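PDB 6SYN: peptidoglycan D,D-transpeptidase FtsI from Yersinia pestis, which probably cross-links peptidoglycan during cell division as a D,D-transpeptidase, and is covalently acylated by penicillins. Local coordinates for residues A[23-28]-A[180-185]; A[112-117]-A[226-231]; A[248-253]-A[364-369]; A[456-461]-A[489-494]. All blocks are in the same frame, centred on the assembly; numbering follows the deposited sequence.

Contact 1 of 4, residues A[23-28]-A[180-185]; sequences SGRPLA and SVDERL. With ACT (acetate ion), chain C.
Arg25 lies across the first turn of helix 183-199. CB heads toward 180-185 and CG, beside the backbone N at chi1 -81°, carries the chain on to CD, which packs on the aliphatic part of Glu183 (Arg25 CD to Glu183 CB 3.9 Å), with the arginine chain running athwart the glutamate. Beyond a bend at chi3 the guanidinium divides its contacts. Arg25 NH1 lies 3.3 Å from Asp182 OD1, but that oxygen stands well out of the guanidinium plane, which makes this a salt bridge of charges with no N-H aimed at it; Asp21, just before the segment, is the stronger partner of NH1. Arg25 NH2 comes 3.3 Å from Arg184 NE, a pair of donors, while Arg184 CG sits over one guanidinium face. Arg184 NH2 in turn grips Asp182 OD2 at 2.8 Å, on the syn lone pair, and Arg184 NH1 reaches an acetate. Asp182 also occupies the N-cap of the helix, its OD1 taking a weak bond from Arg184 N. The close approach of the two arginines is probably made tolerable by Asp182, which pairs with both, and by Asp21, which pairs with Arg25; the arginines would probably favour the ionised form of Asp182.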
loop_
_atom_site.group_PDB
_atom_site.type_symbol
_atom_site.label_atom_id
_atom_site.label_comp_id
_atom_site.label_asym_id
_atom_site.label_seq_id
_atom_site.Cartn_x
_atom_site.Cartn_y
_atom_site.Cartn_z
ATOM N N SER A 23 -5.694 -1.488 -19.227
ATOM C CA SER A 23 -5.484 -1.376 -20.700
ATOM C C SER A 23 -5.373 -2.751 -21.377
ATOM O O SER A 23 -5.193 -2.772 -22.605
ATOM C CB SER A 23 -4.273 -0.541 -21.011
ATOM O OG SER A 23 -4.522 0.836 -20.760
ATOM N N GLY A 24 -5.459 -3.850 -20.623
ATOM C CA GLY A 24 -5.438 -5.220 -21.173
ATOM C C GLY A 24 -4.058 -5.863 -21.149
ATOM O O GLY A 24 -3.867 -6.836 -21.906
ATOM N N ARG A 25 -3.128 -5.372 -20.319
ATOM C CA ARG A 25 -1.792 -6.007 -20.125
ATOM C C ARG A 25 -1.954 -7.210 -19.202
ATOM O O ARG A 25 -2.429 -7.067 -18.078
ATOM C CB ARG A 25 -0.763 -5.044 -19.526
ATOM C CG ARG A 25 -0.126 -4.092 -20.528
ATOM C CD ARG A 25 0.683 -3.014 -19.830
ATOM N NE ARG A 25 0.641 -1.769 -20.580
ATOM C CZ ARG A 25 -0.114 -0.711 -20.294
ATOM N NH1 ARG A 25 -0.918 -0.703 -19.242
ATOM N NH2 ARG A 25 -0.049 0.357 -21.070
ATOM N N PRO A 26 -1.566 -8.431 -19.632
ATOM C CA PRO A 26 -1.792 -9.629 -18.825
ATOM C C PRO A 26 -0.988 -9.590 -17.520
ATOM O O PRO A 26 0.165 -9.204 -17.573
ATOM C CB PRO A 26 -1.311 -10.776 -19.729
ATOM C CG PRO A 26 -1.315 -10.181 -21.123
ATOM C CD PRO A 26 -0.911 -8.738 -20.913
ATOM N N LEU A 27 -1.618 -9.974 -16.404
ATOM C CA LEU A 27 -0.970 -10.084 -15.065
ATOM C C LEU A 27 -1.080 -11.519 -14.527
ATOM O O LEU A 27 -0.174 -11.929 -13.784
ATOM C CB LEU A 27 -1.623 -9.100 -14.088
ATOM C CG LEU A 27 -1.795 -7.663 -14.573
ATOM C CD1 LEU A 27 -2.305 -6.791 -13.441
ATOM C CD2 LEU A 27 -0.496 -7.100 -15.124
ATOM N N ALA A 28 -2.166 -12.232 -14.835
ATOM C CA ALA A 28 -2.376 -13.646 -14.451
ATOM C C ALA A 28 -2.876 -14.418 -15.673
ATOM O O ALA A 28 -3.975 -14.098 -16.164
ATOM C CB ALA A 28 -3.338 -13.746 -13.293
ATOM N N SER A 180 -8.483 -2.228 -12.209
ATOM C CA SER A 180 -8.390 -0.747 -12.272
ATOM C C SER A 180 -6.916 -0.306 -12.318
ATOM O O SER A 180 -6.660 0.840 -12.709
ATOM C CB SER A 180 -9.093 -0.138 -11.095
ATOM O OG SER A 180 -8.346 -0.364 -9.912
ATOM N N VAL A 181 -5.992 -1.191 -11.929
ATOM C CA VAL A 181 -4.529 -0.915 -11.787
ATOM C C VAL A 181 -3.893 -0.741 -13.175
ATOM O O VAL A 181 -4.435 -1.293 -14.151
ATOM C CB VAL A 181 -3.868 -2.047 -10.976
ATOM C CG1 VAL A 181 -2.348 -2.028 -11.049
ATOM C CG2 VAL A 181 -4.331 -2.021 -9.532
ATOM N N ASP A 182 -2.793 0.014 -13.260
ATOM C CA ASP A 182 -1.986 0.198 -14.500
ATOM C C ASP A 182 -0.601 -0.410 -14.236
ATOM O O ASP A 182 0.005 -0.039 -13.210
ATOM C CB ASP A 182 -1.953 1.674 -14.917
ATOM C CG ASP A 182 -1.253 1.954 -16.240
ATOM O OD1 ASP A 182 -0.329 1.196 -16.589
ATOM O OD2 ASP A 182 -1.639 2.931 -16.919
ATOM N N GLU A 183 -0.145 -1.329 -15.097
ATOM C CA GLU A 183 1.110 -2.114 -14.899
ATOM C C GLU A 183 2.316 -1.163 -14.921
ATOM O O GLU A 183 3.208 -1.345 -14.069
ATOM C CB GLU A 183 1.242 -3.241 -15.933
ATOM C CG GLU A 183 2.681 -3.644 -16.255
ATOM C CD GLU A 183 3.472 -4.229 -15.095
ATOM O OE1 GLU A 183 2.830 -4.671 -14.128
ATOM O OE2 GLU A 183 4.723 -4.237 -15.152
ATOM N N ARG A 184 2.344 -0.208 -15.858
ATOM C CA ARG A 184 3.415 0.819 -15.982
ATOM C C ARG A 184 3.543 1.589 -14.663
ATOM O O ARG A 184 4.690 1.862 -14.248
ATOM C CB ARG A 184 3.113 1.829 -17.095
ATOM C CG ARG A 184 3.161 1.280 -18.515
ATOM C CD ARG A 184 2.640 2.296 -19.520
ATOM N NE ARG A 184 1.301 2.748 -19.153
ATOM C CZ ARG A 184 0.716 3.883 -19.542
ATOM N NH1 ARG A 184 1.340 4.740 -20.335
ATOM N NH2 ARG A 184 -0.503 4.162 -19.113
ATOM N N LEU A 185 2.410 1.962 -14.059
ATOM C CA LEU A 185 2.357 2.820 -12.845
ATOM C C LEU A 185 2.643 1.964 -11.604
ATOM O O LEU A 185 3.304 2.476 -10.686
ATOM C CB LEU A 185 0.994 3.517 -12.751
ATOM C CG LEU A 185 0.597 4.425 -13.920
ATOM C CD1 LEU A 185 -0.625 5.254 -13.557
ATOM C CD2 LEU A 185 1.729 5.348 -14.350
HETATM C C ACT C . -1.300 6.846 -21.802
HETATM O O ACT C . -0.752 7.241 -20.752
HETATM O OXT ACT C . -2.535 6.715 -21.929
HETATM C CH3 ACT C . -0.405 6.496 -23.005
#

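Contact 2 of 4, residues A[112-117]-A[226-231]; sequences RYYPAG and YNPNNL
Asn229 reaches with its side-chain amide to the backbone of Tyr114 and is held by two hydrogen bonds there. Asn229 OD1 accepts from Tyr114 N at 2.9 Å, the donor lying in the carbonyl plane on a lone pair. Asn229 ND2 gives a nearly straight bond (176°) to Tyr114 O at 2.8 Å, with that oxygen in the amide plane. One amide thus satisfies both the N-H and the C=O of a single residue, which fixes which way round the amide group sits. Tyr114 O is shared: it also takes a weak bond from Gly117 N, closing the type I turn 114-117. Within 226-231, Asn227 OD1 accepts from Asn229 N at 3.2 Å, an Asx turn in the backbone that bears the amide, though the donor stands above the carbonyl plane. An apolar contact flanks the polar pair, Pro228 CB packing on Tyr114 CD2 at 3.7 Å. Asn229 OD1 also lies at the edge of the Tyr114 ring. The hydroxyl of Tyr114 is satisfied farther off, by Glu138, which also pairs with Arg112. The contact joins the end of strand 104-113, in the N-terminal sheet, to the loop that follows strand 217-223 of the transpeptidase sheet; Tyr114 is backed by Ala28 of strand 26-38 and Ile124 of helix 121-124, and both Tyr114 and Pro228 touch Val126.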
loop_
_atom_site.group_PDB
_atom_site.type_symbol
_atom_site.label_atom_id
_atom_site.label_comp_id
_atom_site.label_asym_id
_atom_site.label_seq_id
_atom_site.Cartn_x
_atom_site.Cartn_y
_atom_site.Cartn_z
ATOM N N ARG A 112 -0.511 -21.284 -13.521
ATOM C CA ARG A 112 -0.917 -19.889 -13.246
ATOM C C ARG A 112 0.367 -19.052 -13.237
ATOM O O ARG A 112 1.108 -19.125 -12.238
ATOM C CB ARG A 112 -1.725 -19.817 -11.945
ATOM C CG ARG A 112 -2.684 -18.637 -11.866
ATOM C CD ARG A 112 -3.410 -18.361 -13.167
ATOM N NE ARG A 112 -4.440 -17.359 -12.977
ATOM C CZ ARG A 112 -5.294 -16.953 -13.910
ATOM N NH1 ARG A 112 -6.183 -16.020 -13.610
ATOM N NH2 ARG A 112 -5.268 -17.475 -15.126
ATOM N N TYR A 113 0.642 -18.345 -14.338
ATOM C CA TYR A 113 1.902 -17.588 -14.563
ATOM C C TYR A 113 1.640 -16.084 -14.417
ATOM O O TYR A 113 0.629 -15.580 -14.947
ATOM C CB TYR A 113 2.521 -17.941 -15.919
ATOM C CG TYR A 113 3.725 -17.101 -16.262
ATOM C CD1 TYR A 113 4.941 -17.301 -15.629
ATOM C CD2 TYR A 113 3.635 -16.070 -17.183
ATOM C CE1 TYR A 113 6.042 -16.507 -15.915
ATOM C CE2 TYR A 113 4.722 -15.265 -17.477
ATOM C CZ TYR A 113 5.930 -15.484 -16.841
ATOM O OH TYR A 113 7.004 -14.695 -17.137
ATOM N N TYR A 114 2.539 -15.396 -13.709
ATOM C CA TYR A 114 2.442 -13.950 -13.374
ATOM C C TYR A 114 3.544 -13.188 -14.106
ATOM O O TYR A 114 4.667 -13.112 -13.611
ATOM C CB TYR A 114 2.493 -13.762 -11.856
ATOM C CG TYR A 114 1.469 -14.586 -11.121
ATOM C CD1 TYR A 114 0.143 -14.180 -11.049
ATOM C CD2 TYR A 114 1.813 -15.798 -10.536
ATOM C CE1 TYR A 114 -0.810 -14.944 -10.392
ATOM C CE2 TYR A 114 0.871 -16.574 -9.876
ATOM C CZ TYR A 114 -0.444 -16.145 -9.807
ATOM O OH TYR A 114 -1.385 -16.900 -9.173
ATOM N N PRO A 115 3.258 -12.599 -15.295
ATOM C CA PRO A 115 4.270 -11.883 -16.079
ATOM C C PRO A 115 4.789 -10.578 -15.451
ATOM O O PRO A 115 5.824 -10.131 -15.891
ATOM C CB PRO A 115 3.556 -11.569 -17.407
ATOM C CG PRO A 115 2.386 -12.519 -17.433
ATOM C CD PRO A 115 1.961 -12.611 -15.985
ATOM N N ALA A 116 4.075 -9.996 -14.479
ATOM C CA ALA A 116 4.497 -8.774 -13.751
ATOM C C ALA A 116 5.286 -9.153 -12.490
ATOM O O ALA A 116 5.929 -8.257 -11.910
ATOM C CB ALA A 116 3.298 -7.912 -13.437
ATOM N N GLY A 117 5.229 -10.429 -12.080
ATOM C CA GLY A 117 6.087 -11.029 -11.036
ATOM C C GLY A 117 5.808 -10.488 -9.641
ATOM O O GLY A 117 4.632 -10.494 -9.221
ATOM N N TYR A 226 7.317 -10.732 -2.694
ATOM C CA TYR A 226 7.680 -12.157 -2.889
ATOM C C TYR A 226 7.556 -12.470 -4.374
ATOM O O TYR A 226 6.850 -11.723 -5.074
ATOM C CB TYR A 226 6.793 -13.083 -2.050
ATOM C CG TYR A 226 5.350 -13.215 -2.474
ATOM C CD1 TYR A 226 4.959 -14.138 -3.430
ATOM C CD2 TYR A 226 4.358 -12.462 -1.871
ATOM C CE1 TYR A 226 3.631 -14.285 -3.801
ATOM C CE2 TYR A 226 3.027 -12.592 -2.230
ATOM C CZ TYR A 226 2.658 -13.510 -3.195
ATOM O OH TYR A 226 1.343 -13.632 -3.537
ATOM N N ASN A 227 8.214 -13.536 -4.830
ATOM C CA ASN A 227 8.093 -14.017 -6.228
ATOM C C ASN A 227 7.018 -15.102 -6.288
ATOM O O ASN A 227 7.177 -16.175 -5.710
ATOM C CB ASN A 227 9.437 -14.473 -6.794
ATOM C CG ASN A 227 9.385 -14.713 -8.290
ATOM O OD1 ASN A 227 8.343 -14.554 -8.927
ATOM N ND2 ASN A 227 10.516 -15.090 -8.864
ATOM N N PRO A 228 5.893 -14.848 -6.998
ATOM C CA PRO A 228 4.770 -15.784 -7.054
ATOM C C PRO A 228 4.931 -16.869 -8.125
ATOM O O PRO A 228 4.090 -17.734 -8.201
ATOM C CB PRO A 228 3.595 -14.866 -7.416
ATOM C CG PRO A 228 4.220 -13.807 -8.300
ATOM C CD PRO A 228 5.636 -13.636 -7.790
ATOM N N ASN A 229 6.007 -16.794 -8.912
ATOM C CA ASN A 229 6.266 -17.685 -10.070
ATOM C C ASN A 229 7.164 -18.861 -9.666
ATOM O O ASN A 229 7.084 -19.898 -10.346
ATOM C CB ASN A 229 6.906 -16.915 -11.228
ATOM C CG ASN A 229 5.937 -16.004 -11.952
ATOM O OD1 ASN A 229 4.794 -16.375 -12.206
ATOM N ND2 ASN A 229 6.395 -14.815 -12.307
ATOM N N ASN A 230 7.979 -18.721 -8.614
ATOM C CA ASN A 230 9.105 -19.656 -8.337
ATOM C C ASN A 230 8.675 -20.724 -7.319
ATOM O O ASN A 230 7.527 -20.656 -6.836
ATOM C CB ASN A 230 10.384 -18.897 -7.964
ATOM C CG ASN A 230 10.375 -18.267 -6.586
ATOM O OD1 ASN A 230 11.403 -17.764 -6.133
ATOM N ND2 ASN A 230 9.233 -18.278 -5.914
ATOM N N LEU A 231 9.563 -21.690 -7.049
ATOM C CA LEU A 231 9.334 -22.858 -6.150
ATOM C C LEU A 231 9.643 -22.478 -4.695
ATOM O O LEU A 231 9.074 -23.124 -3.791
ATOM C CB LEU A 231 10.233 -24.010 -6.611
ATOM C CG LEU A 231 9.962 -24.533 -8.020
ATOM C CD1 LEU A 231 11.223 -25.139 -8.622
ATOM C CD2 LEU A 231 8.823 -25.541 -8.011
#

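Contact 3 of 4, residues A[248-253]-A[364-369]; sequences FEPGST and YGLMVT. With CB9 ((2R,4S)-2-[(1R)-1-{[(2S)-2-carboxy-2-phenylacetyl]amino}-2-oxoethyl]-5,5-dimethyl-1,3-thiazolidine-4-carboxylic acid), chain D.
The ring of Tyr364 meets the carboxylate of Glu249 at its edge, the two planes 69° apart, with Glu249 OE1 3.4 Å from Tyr364 CD1. Elsewhere on its rim, Tyr364 OH bonds to the ligand carboxylate oxygen OAH at 2.5 Å, and is also hydrogen-bonded to the backbone N of Lys444. The ring of Tyr452 meets that of Tyr364 steeply, and the Tyr452 hydroxyl bonds to Glu249 OE1. Glu249 OE2 accepts from Gly365 N at 2.5 Å, the N-H coming in almost end-on to the C-O bond. The extended Glu249 chain brings it there, with CG passing Leu366 O and the Met367 methyl CE. Phe248 and Val368 form a single antiparallel hydrogen-bonded pair: Phe248 N to Val368 O and Val368 N to Phe248 O, both 2.7 Å. Pro250 adds apolar packing, its CD 3.6 Å from Leu366 CD2. Ser252, the serine of the SxxK motif, carries the opened penicillin, Ser252 OG being joined to ligand atom C by a 1.3 Å covalent bond, while its backbone N gives a weak bond to ligand O. Chemically, this is an acyl-enzyme whose serine loop is tied to the Tyr364 loop by a buried glutamate bonded at both oxygens.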
loop_
_atom_site.group_PDB
_atom_site.type_symbol
_atom_site.label_atom_id
_atom_site.label_comp_id
_atom_site.label_asym_id
_atom_site.label_seq_id
_atom_site.Cartn_x
_atom_site.Cartn_y
_atom_site.Cartn_z
ATOM N N PHE A 248 -2.329 1.756 10.934
ATOM C CA PHE A 248 -1.335 2.667 11.552
ATOM C C PHE A 248 -2.030 3.933 12.049
ATOM O O PHE A 248 -3.033 4.355 11.431
ATOM C CB PHE A 248 -0.276 3.112 10.538
ATOM C CG PHE A 248 0.664 2.041 10.050
ATOM C CD1 PHE A 248 1.393 1.269 10.941
ATOM C CD2 PHE A 248 0.853 1.835 8.693
ATOM C CE1 PHE A 248 2.266 0.291 10.485
ATOM C CE2 PHE A 248 1.738 0.869 8.239
ATOM C CZ PHE A 248 2.441 0.097 9.135
ATOM N N GLU A 249 -1.471 4.542 13.095
ATOM C CA GLU A 249 -1.785 5.939 13.487
ATOM C C GLU A 249 -1.330 6.870 12.356
ATOM O O GLU A 249 -0.172 6.832 11.931
ATOM C CB GLU A 249 -1.177 6.232 14.860
ATOM C CG GLU A 249 -1.902 5.500 15.975
ATOM C CD GLU A 249 -1.793 6.120 17.356
ATOM O OE1 GLU A 249 -0.727 5.969 17.985
ATOM O OE2 GLU A 249 -2.776 6.751 17.801
ATOM N N PRO A 250 -2.248 7.692 11.791
ATOM C CA PRO A 250 -1.937 8.537 10.634
ATOM C C PRO A 250 -0.967 9.693 10.918
ATOM O O PRO A 250 -0.345 10.162 9.986
ATOM C CB PRO A 250 -3.297 9.101 10.194
ATOM C CG PRO A 250 -4.151 9.022 11.435
ATOM C CD PRO A 250 -3.658 7.802 12.187
ATOM N N GLY A 251 -0.863 10.121 12.179
ATOM C CA GLY A 251 0.041 11.209 12.593
ATOM C C GLY A 251 -0.292 12.503 11.857
ATOM O O GLY A 251 -1.447 12.739 11.521
ATOM N N SER A 252 0.738 13.302 11.557
ATOM C CA SER A 252 0.538 14.658 11.066
ATOM C C SER A 252 -0.150 14.810 9.704
ATOM O O SER A 252 -0.484 15.923 9.307
ATOM C CB SER A 252 1.823 15.482 11.184
ATOM O OG SER A 252 2.443 15.611 12.492
ATOM N N THR A 253 -0.414 13.678 9.026
ATOM C CA THR A 253 -1.124 13.656 7.753
ATOM C C THR A 253 -2.601 14.063 7.917
ATOM O O THR A 253 -3.212 14.418 6.892
ATOM C CB THR A 253 -0.995 12.284 7.073
ATOM O OG1 THR A 253 -1.451 11.272 7.971
ATOM C CG2 THR A 253 0.420 11.971 6.634
ATOM N N TYR A 364 -2.946 10.984 16.490
ATOM C CA TYR A 364 -2.866 9.894 17.500
ATOM C C TYR A 364 -4.268 9.640 18.073
ATOM O O TYR A 364 -5.020 10.618 18.250
ATOM C CB TYR A 364 -1.824 10.231 18.570
ATOM C CG TYR A 364 -0.413 10.314 18.045
ATOM C CD1 TYR A 364 0.252 9.175 17.612
ATOM C CD2 TYR A 364 0.254 11.527 17.960
ATOM C CE1 TYR A 364 1.544 9.235 17.116
ATOM C CE2 TYR A 364 1.546 11.607 17.464
ATOM C CZ TYR A 364 2.195 10.456 17.043
ATOM O OH TYR A 364 3.475 10.524 16.567
ATOM N N GLY A 365 -4.619 8.370 18.322
ATOM C CA GLY A 365 -5.925 7.954 18.883
ATOM C C GLY A 365 -6.812 7.206 17.891
ATOM O O GLY A 365 -7.988 6.939 18.236
ATOM N N LEU A 366 -6.283 6.861 16.714
ATOM C CA LEU A 366 -7.004 6.109 15.651
ATOM C C LEU A 366 -5.985 5.359 14.792
ATOM O O LEU A 366 -4.835 5.817 14.689
ATOM C CB LEU A 366 -7.853 7.062 14.796
ATOM C CG LEU A 366 -7.116 7.977 13.811
ATOM C CD1 LEU A 366 -8.113 8.772 12.978
ATOM C CD2 LEU A 366 -6.157 8.925 14.514
ATOM N N MET A 367 -6.415 4.261 14.180
ATOM C CA MET A 367 -5.552 3.400 13.338
ATOM C C MET A 367 -6.255 3.171 11.997
ATOM O O MET A 367 -7.449 2.835 11.999
ATOM C CB MET A 367 -5.258 2.084 14.061
ATOM C CG MET A 367 -4.674 2.315 15.445
ATOM S SD MET A 367 -3.615 0.967 16.026
ATOM C CE MET A 367 -2.253 1.896 16.729
ATOM N N VAL A 368 -5.534 3.411 10.904
ATOM C CA VAL A 368 -6.078 3.504 9.519
ATOM C C VAL A 368 -5.169 2.680 8.607
ATOM O O VAL A 368 -3.957 2.602 8.908
ATOM C CB VAL A 368 -6.161 4.974 9.060
ATOM C CG1 VAL A 368 -6.830 5.858 10.110
ATOM C CG2 VAL A 368 -4.794 5.531 8.694
ATOM N N THR A 369 -5.725 2.083 7.549
ATOM C CA THR A 369 -4.927 1.400 6.495
ATOM C C THR A 369 -4.325 2.480 5.600
ATOM O O THR A 369 -4.856 3.589 5.523
ATOM C CB THR A 369 -5.742 0.368 5.704
ATOM O OG1 THR A 369 -6.746 1.048 4.949
ATOM C CG2 THR A 369 -6.385 -0.681 6.584
HETATM C C CB9 D . 3.511 14.873 12.803
HETATM N N CB9 D . 5.280 14.731 14.579
HETATM O O CB9 D . 3.767 13.790 12.335
HETATM C CA CB9 D . 4.365 15.601 13.836
HETATM C CB CB9 D . 5.059 16.830 13.181
HETATM C CAA CB9 D . 8.238 17.746 11.660
HETATM C CAB CB9 D . 8.697 15.573 12.796
HETATM O OAD CB9 D . 7.801 15.175 9.660
HETATM O OAE CB9 D . 6.373 13.141 18.884
HETATM O OAF CB9 D . 4.016 14.824 16.426
HETATM O OAG CB9 D . 5.987 16.295 9.269
HETATM O OAH CB9 D . 5.029 12.343 17.441
HETATM C CAJ CB9 D . 10.312 13.437 15.444
HETATM C CAK CB9 D . 9.993 14.647 16.016
HETATM C CAL CB9 D . 9.344 12.472 15.302
HETATM C CAM CB9 D . 8.698 14.893 16.445
HETATM C CAN CB9 D . 8.042 12.715 15.725
HETATM N NAP CB9 D . 5.312 16.672 11.742
HETATM S SAQ CB9 D . 6.716 17.137 13.870
HETATM C CAR CB9 D . 6.793 15.764 10.010
HETATM C CAS CB9 D . 5.870 13.131 17.792
HETATM C CAT CB9 D . 5.106 14.602 15.899
HETATM C CAU CB9 D . 7.696 13.945 16.274
HETATM C CAX CB9 D . 6.504 15.845 11.518
HETATM C CAY CB9 D . 6.298 14.236 16.806
HETATM C CAZ CB9 D . 7.617 16.549 12.362
#

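Contact 4 of 4, residues A[456-461]-A[489-494]; sequences YLAYTA and AVSAPV
Ser491 OG donates to Ala458 O at 2.6 Å, the hydrogen bond that ties segment 489-494 to strand 455-464. The hydroxyl arrives well above the carbonyl plane, 78° out of it, so it bonds from over the peptide and not on a lone pair. With chi1 at -62°, Ser491 OG sits beside the backbone N of its own residue, and this also sets it 3.4 Å from Ala458 CB. That methyl, Ala458 CB, packs on Val490 CG1 at 3.8 Å. Farther along, Thr460 OG1 lies 3.1 Å from Ala492 N, but the angle is too poor for a hydrogen bond; instead Thr460 OG1 bonds to Tyr459 O at 2.8 Å, with Gly487 O as a weak alternative. The CG2 branch of Thr460 meets Ala492 CA at 3.8 Å. In the next shell, Val490 and Ser491 also touch Ile477 of the neighbouring strand 471-478, while Ala458 and Thr460 are paired to that strand by backbone bonds. Tyr459 points away from 489-494, and its OH is hydrogen-bonded to Glu249 O. A C-terminal helix packed on one side of an antiparallel five-stranded sheet, with the acylated serine on the other, is the layered core of the penicillin-binding transpeptidase fold.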
loop_
_atom_site.group_PDB
_atom_site.type_symbol
_atom_site.label_atom_id
_atom_site.label_comp_id
_atom_site.label_asym_id
_atom_site.label_seq_id
_atom_site.Cartn_x
_atom_site.Cartn_y
_atom_site.Cartn_z
ATOM N N TYR A 456 9.636 4.916 14.038
ATOM C CA TYR A 456 8.780 5.908 13.331
ATOM C C TYR A 456 8.193 5.341 12.034
ATOM O O TYR A 456 8.800 4.452 11.411
ATOM C CB TYR A 456 9.578 7.189 13.072
ATOM C CG TYR A 456 10.297 7.723 14.286
ATOM C CD1 TYR A 456 9.619 8.433 15.264
ATOM C CD2 TYR A 456 11.653 7.500 14.469
ATOM C CE1 TYR A 456 10.271 8.920 16.386
ATOM C CE2 TYR A 456 12.322 7.978 15.585
ATOM C CZ TYR A 456 11.628 8.691 16.547
ATOM O OH TYR A 456 12.280 9.167 17.649
ATOM N N LEU A 457 7.009 5.849 11.677
ATOM C CA LEU A 457 6.382 5.729 10.337
ATOM C C LEU A 457 6.664 7.014 9.550
ATOM O O LEU A 457 6.027 8.039 9.851
ATOM C CB LEU A 457 4.871 5.540 10.496
ATOM C CG LEU A 457 4.432 4.307 11.276
ATOM C CD1 LEU A 457 2.948 4.383 11.590
ATOM C CD2 LEU A 457 4.753 3.039 10.503
ATOM N N ALA A 458 7.586 6.956 8.587
ATOM C CA ALA A 458 7.894 8.066 7.657
ATOM C C ALA A 458 6.775 8.136 6.614
ATOM O O ALA A 458 6.654 7.198 5.803
ATOM C CB ALA A 458 9.255 7.886 7.028
ATOM N N TYR A 459 5.987 9.211 6.673
ATOM C CA TYR A 459 4.786 9.467 5.841
ATOM C C TYR A 459 5.053 10.599 4.849
ATOM O O TYR A 459 5.694 11.598 5.214
ATOM C CB TYR A 459 3.616 9.934 6.707
ATOM C CG TYR A 459 2.771 8.869 7.354
ATOM C CD1 TYR A 459 1.843 8.151 6.619
ATOM C CD2 TYR A 459 2.832 8.641 8.718
ATOM C CE1 TYR A 459 1.021 7.210 7.213
ATOM C CE2 TYR A 459 2.021 7.698 9.329
ATOM C CZ TYR A 459 1.111 6.981 8.572
ATOM O OH TYR A 459 0.304 6.052 9.161
ATOM N N THR A 460 4.523 10.463 3.636
ATOM C CA THR A 460 4.229 11.595 2.722
ATOM C C THR A 460 2.983 11.223 1.918
ATOM O O THR A 460 3.005 10.193 1.223
ATOM C CB THR A 460 5.453 11.975 1.879
ATOM O OG1 THR A 460 6.363 12.660 2.740
ATOM C CG2 THR A 460 5.117 12.868 0.704
ATOM N N ALA A 461 1.924 12.013 2.074
ATOM C CA ALA A 461 0.649 11.895 1.335
ATOM C C ALA A 461 0.445 13.188 0.549
ATOM O O ALA A 461 0.997 14.224 0.973
ATOM C CB ALA A 461 -0.485 11.648 2.294
ATOM N N ALA A 489 12.175 13.639 4.859
ATOM C CA ALA A 489 13.559 13.219 4.542
ATOM C C ALA A 489 13.583 11.851 3.841
ATOM O O ALA A 489 14.522 11.615 3.061
ATOM C CB ALA A 489 14.356 13.190 5.823
ATOM N N VAL A 490 12.595 10.988 4.113
ATOM C CA VAL A 490 12.610 9.539 3.743
ATOM C C VAL A 490 11.501 9.222 2.731
ATOM O O VAL A 490 11.792 8.468 1.782
ATOM C CB VAL A 490 12.487 8.654 4.998
ATOM C CG1 VAL A 490 12.182 7.205 4.647
ATOM C CG2 VAL A 490 13.734 8.743 5.866
ATOM N N SER A 491 10.285 9.743 2.929
ATOM C CA SER A 491 9.093 9.432 2.089
ATOM C C SER A 491 8.830 10.538 1.050
ATOM O O SER A 491 8.488 10.184 -0.098
ATOM C CB SER A 491 7.886 9.162 2.950
ATOM O OG SER A 491 8.113 8.030 3.780
ATOM N N ALA A 492 8.994 11.817 1.413
ATOM C CA ALA A 492 8.875 12.978 0.494
ATOM C C ALA A 492 9.575 12.692 -0.834
ATOM O O ALA A 492 8.968 12.850 -1.888
ATOM C CB ALA A 492 9.417 14.232 1.142
ATOM N N PRO A 493 10.861 12.264 -0.853
ATOM C CA PRO A 493 11.568 12.055 -2.116
ATOM C C PRO A 493 10.948 10.930 -2.953
ATOM O O PRO A 493 10.865 11.090 -4.155
ATOM C CB PRO A 493 13.015 11.706 -1.717
ATOM C CG PRO A 493 12.945 11.307 -0.254
ATOM C CD PRO A 493 11.715 11.984 0.314
ATOM N N VAL A 494 10.525 9.841 -2.305
ATOM C CA VAL A 494 9.871 8.671 -2.966
ATOM C C VAL A 494 8.530 9.127 -3.554
ATOM O O VAL A 494 8.182 8.651 -4.652
ATOM C CB VAL A 494 9.685 7.484 -2.002
ATOM C CG1 VAL A 494 8.971 6.321 -2.675
ATOM C CG2 VAL A 494 11.006 7.016 -1.418
#

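In the fold
Contacts 1 and 2 lie close together, centres 15 Å apart, and touch through Leu27 on Pro115 and Glu183 on Ala116; their first segments belong to the neighbouring strands 26-38 and 104-113, and their segments alternate along the chain. Together they join the N-terminal part to the transpeptidase region. Contacts 3 and 4, with centres 14 Å apart, meet within that region, where Tyr459 OH probably hydrogen-bonds Glu249 O at 2.9 Å and Leu457 packs on Phe248. Contact 3 carries the acylated Ser252, and Tyr456 of contact 4 also touches the bound penicillin. Contact 2 is remote from this site, its centre 33 Å from that of contact 3 and the nearest atoms about 17 Å apart.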